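Local coordinates for protein NeuRonal IgCAM-5 (Caenorhabditis elegans, PDB 6ON6) that forms homodimers through its first immunoglobulin domain and probably acts as a neuronal cell-surface receptor in cell adhesion and neural wiring, at residues Asp53-Lys66 against Trp76-Arg88. Numbering follows the deposited sequence.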
loop_
_atom_site.group_PDB
_atom_site.type_symbol
_atom_site.label_atom_id
_atom_site.label_comp_id
_atom_site.label_asym_id
_atom_site.label_seq_id
_atom_site.Cartn_x
_atom_site.Cartn_y
_atom_site.Cartn_z
ATOM N N ASP A 53 5.569 8.120 1.249
ATOM C CA ASP A 53 6.441 9.289 1.270
ATOM C C ASP A 53 7.035 9.413 2.676
ATOM O O ASP A 53 7.631 8.448 3.169
ATOM C CB ASP A 53 5.649 10.519 0.786
ATOM C CG ASP A 53 6.529 11.710 0.430
ATOM O OD1 ASP A 53 7.749 11.538 0.211
ATOM O OD2 ASP A 53 5.979 12.837 0.382
ATOM N N GLU A 54 6.833 10.530 3.371
ATOM C CA GLU A 54 7.554 10.768 4.617
ATOM C C GLU A 54 6.765 10.475 5.877
ATOM O O GLU A 54 7.263 10.752 6.979
ATOM C CB GLU A 54 8.100 12.190 4.650
ATOM C CG GLU A 54 9.169 12.368 3.597
ATOM C CD GLU A 54 9.729 13.742 3.556
ATOM O OE1 GLU A 54 9.660 14.453 4.585
ATOM O OE2 GLU A 54 10.229 14.110 2.481
ATOM N N LYS A 55 5.574 9.916 5.759
ATOM C CA LYS A 55 4.717 9.747 6.920
ATOM C C LYS A 55 4.247 8.308 7.042
ATOM O O LYS A 55 3.810 7.697 6.062
ATOM C CB LYS A 55 3.494 10.672 6.831
ATOM C CG LYS A 55 3.839 12.150 6.875
ATOM N N VAL A 56 4.270 7.800 8.273
ATOM C CA VAL A 56 3.604 6.536 8.566
ATOM C C VAL A 56 2.101 6.676 8.323
ATOM O O VAL A 56 1.494 7.721 8.598
ATOM C CB VAL A 56 3.952 6.114 10.003
ATOM C CG1 VAL A 56 3.203 4.927 10.422
ATOM C CG2 VAL A 56 5.403 5.811 10.102
ATOM N N PHE A 57 1.491 5.612 7.814
ATOM C CA PHE A 57 0.058 5.636 7.523
ATOM C C PHE A 57 -0.754 5.752 8.806
ATOM O O PHE A 57 -1.677 6.567 8.900
ATOM C CB PHE A 57 -0.294 4.358 6.754
ATOM C CG PHE A 57 -1.669 4.339 6.144
ATOM C CD1 PHE A 57 -2.131 5.396 5.355
ATOM C CD2 PHE A 57 -2.444 3.200 6.244
ATOM C CE1 PHE A 57 -3.379 5.335 4.728
ATOM C CE2 PHE A 57 -3.715 3.128 5.626
ATOM C CZ PHE A 57 -4.173 4.196 4.860
ATOM N N ARG A 58 -0.407 4.962 9.807
ATOM C CA ARG A 58 -1.155 4.890 11.057
ATOM C C ARG A 58 -0.262 4.212 12.076
ATOM O O ARG A 58 0.808 3.703 11.729
ATOM C CB ARG A 58 -2.406 4.054 10.847
ATOM C CG ARG A 58 -2.097 2.752 10.132
ATOM C CD ARG A 58 -3.343 2.030 9.675
ATOM N NE ARG A 58 -4.158 1.625 10.804
ATOM C CZ ARG A 58 -4.013 0.480 11.464
ATOM N NH1 ARG A 58 -4.817 0.228 12.480
ATOM N NH2 ARG A 58 -3.101 -0.417 11.084
ATOM N N ARG A 59 -0.739 4.168 13.323
ATOM C CA ARG A 59 -0.051 3.526 14.453
ATOM C C ARG A 59 1.391 4.030 14.585
ATOM O O ARG A 59 2.358 3.269 14.502
ATOM C CB ARG A 59 -0.088 1.991 14.369
ATOM C CG ARG A 59 -1.468 1.401 14.356
ATOM C CD ARG A 59 -1.379 -0.128 14.311
ATOM N NE ARG A 59 -0.824 -0.705 15.532
ATOM C CZ ARG A 59 -0.423 -1.971 15.683
ATOM N NH1 ARG A 59 -0.481 -2.821 14.665
ATOM N NH2 ARG A 59 0.028 -2.394 16.873
ATOM N N ARG A 60 1.486 5.322 14.904
ATOM C CA ARG A 60 2.773 5.992 15.075
ATOM C C ARG A 60 3.580 5.436 16.252
ATOM O O ARG A 60 4.810 5.609 16.289
ATOM C CB ARG A 60 2.519 7.492 15.286
ATOM C CG ARG A 60 2.998 8.391 14.168
ATOM N N ASN A 61 2.923 4.799 17.230
ATOM C CA ASN A 61 3.660 4.149 18.311
ATOM C C ASN A 61 4.153 2.756 17.941
ATOM O O ASN A 61 4.935 2.168 18.706
ATOM C CB ASN A 61 2.811 4.077 19.587
ATOM C CG ASN A 61 2.521 5.442 20.158
ATOM O OD1 ASN A 61 3.358 6.345 20.078
ATOM N ND2 ASN A 61 1.327 5.610 20.728
ATOM N N LYS A 62 3.697 2.204 16.819
ATOM C CA LYS A 62 4.084 0.863 16.377
ATOM C C LYS A 62 5.126 0.868 15.253
ATOM O O LYS A 62 6.057 0.061 15.250
ATOM C CB LYS A 62 2.840 0.144 15.860
ATOM C CG LYS A 62 3.135 -1.265 15.292
ATOM C CD LYS A 62 3.686 -2.205 16.386
ATOM C CE LYS A 62 3.873 -3.636 15.812
ATOM N NZ LYS A 62 4.255 -4.635 16.878
ATOM N N TYR A 63 4.964 1.749 14.293
ATOM C CA TYR A 63 5.841 1.864 13.142
ATOM C C TYR A 63 6.414 3.253 13.202
ATOM O O TYR A 63 5.700 4.230 13.493
ATOM C CB TYR A 63 5.022 1.802 11.897
ATOM C CG TYR A 63 4.326 0.505 11.738
ATOM C CD1 TYR A 63 5.037 -0.651 11.466
ATOM C CD2 TYR A 63 2.961 0.423 11.898
ATOM C CE1 TYR A 63 4.395 -1.857 11.345
ATOM C CE2 TYR A 63 2.315 -0.753 11.763
ATOM C CZ TYR A 63 3.025 -1.895 11.478
ATOM O OH TYR A 63 2.344 -3.070 11.363
ATOM N N GLU A 64 7.700 3.333 12.933
ATOM C CA GLU A 64 8.356 4.606 12.828
ATOM C C GLU A 64 9.006 4.646 11.466
ATOM O O GLU A 64 9.456 3.626 10.937
ATOM C CB GLU A 64 9.392 4.815 13.942
ATOM C CG GLU A 64 8.822 4.681 15.344
ATOM C CD GLU A 64 9.833 5.022 16.419
ATOM O OE1 GLU A 64 11.013 5.226 16.062
ATOM O OE2 GLU A 64 9.440 5.108 17.612
ATOM N N LEU A 65 9.026 5.819 10.891
ATOM C CA LEU A 65 9.691 5.999 9.619
ATOM C C LEU A 65 10.653 7.153 9.763
ATOM O O LEU A 65 10.269 8.227 10.235
ATOM C CB LEU A 65 8.705 6.303 8.499
ATOM C CG LEU A 65 9.350 6.590 7.150
ATOM C CD1 LEU A 65 9.921 5.315 6.587
ATOM C CD2 LEU A 65 8.289 7.164 6.260
ATOM N N LYS A 66 11.905 6.912 9.383
ATOM C CA LYS A 66 12.901 7.967 9.275
ATOM C C LYS A 66 13.173 8.126 7.798
ATOM O O LYS A 66 13.963 7.371 7.218
ATOM C CB LYS A 66 14.165 7.620 10.055
ATOM C CG LYS A 66 13.894 7.674 11.546
ATOM C CD LYS A 66 15.145 7.488 12.370
ATOM C CE LYS A 66 15.738 6.087 12.206
ATOM N NZ LYS A 66 14.989 5.093 13.051
ATOM N N TRP A 76 15.767 5.152 3.825
ATOM C CA TRP A 76 14.420 5.174 4.380
ATOM C C TRP A 76 14.351 3.991 5.329
ATOM O O TRP A 76 14.446 2.839 4.898
ATOM C CB TRP A 76 13.430 5.055 3.225
ATOM C CG TRP A 76 13.528 6.215 2.244
ATOM C CD1 TRP A 76 14.549 6.458 1.371
ATOM C CD2 TRP A 76 12.568 7.268 2.032
ATOM N NE1 TRP A 76 14.290 7.590 0.642
ATOM C CE2 TRP A 76 13.087 8.110 1.027
ATOM C CE3 TRP A 76 11.329 7.588 2.611
ATOM C CZ2 TRP A 76 12.404 9.238 0.565
ATOM C CZ3 TRP A 76 10.664 8.703 2.156
ATOM C CH2 TRP A 76 11.202 9.518 1.141
ATOM N N VAL A 77 14.199 4.257 6.626
ATOM C CA VAL A 77 14.277 3.211 7.636
ATOM C C VAL A 77 12.914 3.085 8.290
ATOM O O VAL A 77 12.424 4.041 8.910
ATOM C CB VAL A 77 15.325 3.525 8.708
ATOM C CG1 VAL A 77 15.410 2.387 9.697
ATOM C CG2 VAL A 77 16.683 3.769 8.070
ATOM N N LEU A 78 12.315 1.919 8.136
ATOM C CA LEU A 78 11.051 1.588 8.781
ATOM C C LEU A 78 11.357 0.740 10.010
ATOM O O LEU A 78 11.968 -0.325 9.900
ATOM C CB LEU A 78 10.203 0.769 7.820
ATOM C CG LEU A 78 8.891 0.351 8.466
ATOM C CD1 LEU A 78 7.967 1.558 8.536
ATOM C CD2 LEU A 78 8.328 -0.741 7.613
ATOM N N THR A 79 10.941 1.206 11.181
ATOM C CA THR A 79 11.091 0.422 12.402
ATOM C C THR A 79 9.763 -0.217 12.761
ATOM O O THR A 79 8.727 0.459 12.747
ATOM C CB THR A 79 11.536 1.316 13.556
ATOM O OG1 THR A 79 12.799 1.897 13.228
ATOM C CG2 THR A 79 11.636 0.545 14.844
ATOM N N ILE A 80 9.797 -1.517 13.023
ATOM C CA ILE A 80 8.667 -2.219 13.648
ATOM C C ILE A 80 9.008 -2.365 15.115
ATOM O O ILE A 80 9.943 -3.075 15.494
ATOM C CB ILE A 80 8.422 -3.589 13.014
ATOM C CG1 ILE A 80 8.245 -3.407 11.511
ATOM C CG2 ILE A 80 7.145 -4.214 13.573
ATOM C CD1 ILE A 80 9.067 -4.281 10.748
ATOM N N LYS A 81 8.277 -1.652 15.953
ATOM C CA LYS A 81 8.534 -1.703 17.381
ATOM C C LYS A 81 7.813 -2.892 17.995
ATOM O O LYS A 81 6.717 -3.267 17.561
ATOM C CB LYS A 81 8.000 -0.425 18.036
ATOM C CG LYS A 81 8.670 0.884 17.522
ATOM C CD LYS A 81 10.043 1.037 18.106
ATOM C CE LYS A 81 9.893 1.456 19.581
ATOM N NZ LYS A 81 11.197 1.629 20.310
ATOM N N ASN A 82 8.389 -3.433 19.075
ATOM C CA ASN A 82 7.658 -4.373 19.935
ATOM C C ASN A 82 7.102 -5.545 19.122
ATOM O O ASN A 82 5.914 -5.822 19.102
ATOM C CB ASN A 82 6.531 -3.657 20.706
ATOM C CG ASN A 82 5.846 -4.559 21.688
ATOM O OD1 ASN A 82 6.450 -5.492 22.230
ATOM N ND2 ASN A 82 4.558 -4.312 21.882
ATOM N N VAL A 83 8.003 -6.243 18.425
ATOM C CA VAL A 83 7.566 -7.249 17.465
ATOM C C VAL A 83 6.723 -8.337 18.131
ATOM O O VAL A 83 7.032 -8.791 19.236
ATOM C CB VAL A 83 8.818 -7.822 16.769
ATOM C CG1 VAL A 83 8.495 -9.129 16.131
ATOM C CG2 VAL A 83 9.358 -6.799 15.755
ATOM N N GLN A 84 5.654 -8.746 17.440
ATOM C CA GLN A 84 4.733 -9.775 17.901
ATOM C C GLN A 84 4.582 -10.797 16.781
ATOM O O GLN A 84 4.992 -10.569 15.647
ATOM C CB GLN A 84 3.385 -9.138 18.218
ATOM C CG GLN A 84 3.460 -8.096 19.337
ATOM C CD GLN A 84 3.815 -8.683 20.664
ATOM O OE1 GLN A 84 3.257 -9.744 21.051
ATOM N NE2 GLN A 84 4.611 -7.940 21.453
ATOM N N GLU A 85 4.007 -11.944 17.096
ATOM C CA GLU A 85 3.674 -12.956 16.101
ATOM C C GLU A 85 2.949 -12.375 14.893
ATOM O O GLU A 85 3.266 -12.722 13.750
ATOM C CB GLU A 85 2.794 -14.015 16.735
ATOM C CG GLU A 85 3.497 -14.890 17.735
ATOM C CD GLU A 85 2.634 -16.103 18.092
ATOM O OE1 GLU A 85 1.825 -16.041 19.061
ATOM O OE2 GLU A 85 2.748 -17.109 17.355
ATOM N N SER A 86 2.035 -11.440 15.104
ATOM C CA SER A 86 1.283 -10.872 13.998
ATOM C C SER A 86 2.157 -10.039 13.067
ATOM O O SER A 86 1.725 -9.753 11.945
ATOM C CB SER A 86 0.120 -10.020 14.493
ATOM O OG SER A 86 0.584 -9.114 15.456
ATOM N N ASP A 87 3.369 -9.652 13.495
ATOM C CA ASP A 87 4.285 -8.927 12.612
ATOM C C ASP A 87 5.078 -9.828 11.684
ATOM O O ASP A 87 5.770 -9.294 10.799
ATOM C CB ASP A 87 5.246 -8.105 13.469
ATOM C CG ASP A 87 4.520 -7.068 14.305
ATOM O OD1 ASP A 87 3.680 -6.352 13.735
ATOM O OD2 ASP A 87 4.793 -6.973 15.503
ATOM N N ARG A 88 5.038 -11.154 11.848
ATOM C CA ARG A 88 5.712 -12.049 10.905
ATOM C C ARG A 88 5.256 -11.754 9.486
ATOM O O ARG A 88 4.062 -11.546 9.243
ATOM C CB ARG A 88 5.292 -13.494 11.148
ATOM C CG ARG A 88 5.865 -14.160 12.341
ATOM C CD ARG A 88 5.353 -15.600 12.424
ATOM N NE ARG A 88 5.948 -16.221 13.599
ATOM C CZ ARG A 88 5.284 -16.659 14.658
ATOM N NH1 ARG A 88 3.957 -16.615 14.694
ATOM N NH2 ARG A 88 5.964 -17.178 15.672
HETATM O O HOH W 1 3.604 -5.294 11.262
HETATM O O HOH W 2 13.340 3.815 15.398
HETATM O O HOH W 3 12.466 3.617 18.030
HETATM O O HOH W 4 12.724 4.201 11.800
#
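K62 reaches D87 with its ammonium group, and this buried end is the tightly packed part of the contact. K62 NZ forms a salt bridge with D87 OD2 (2.8 Å), on the syn side of the carboxylate, and also donates to K81 O at 2.9 Å, nearly in line with that carbonyl. With CG anti to the backbone N (chi1 177°), K62 CG lies 3.6 Å above one face of the Y63 ring, toward its rim, and the chain, bent at chi2, then continues to D87. D87 OD2 takes a second bond, from Q84 N on its anti side, while OD1 receives a water that also hydrogen-bonds Y63 OH, in the plane of the ring. An asparagine in place of D87 would probably leave the K62 ammonium without its countercharge and weaken this grip on the lysine. A lysine or arginine before strand D, salt-bridged to the aspartate ahead of strand F, is a familiar feature of V-type and I-type immunoglobulin domains. Here the D–E hairpin between them runs antiparallel at 165°, with paired backbone bonds at E64/T79 and K66/V77. Y63 CE1 meets I80 CG1 (4.2 Å) on the inward face. E64 and K66 form the looser solvent side: waters link E64 OE1 and K66 NZ to the hydroxyl of buried T79, itself hydrogen-bonded to D25, and E64 OE2 stays 4.7 Å from K81 NZ, which is salt-bridged to D23 instead.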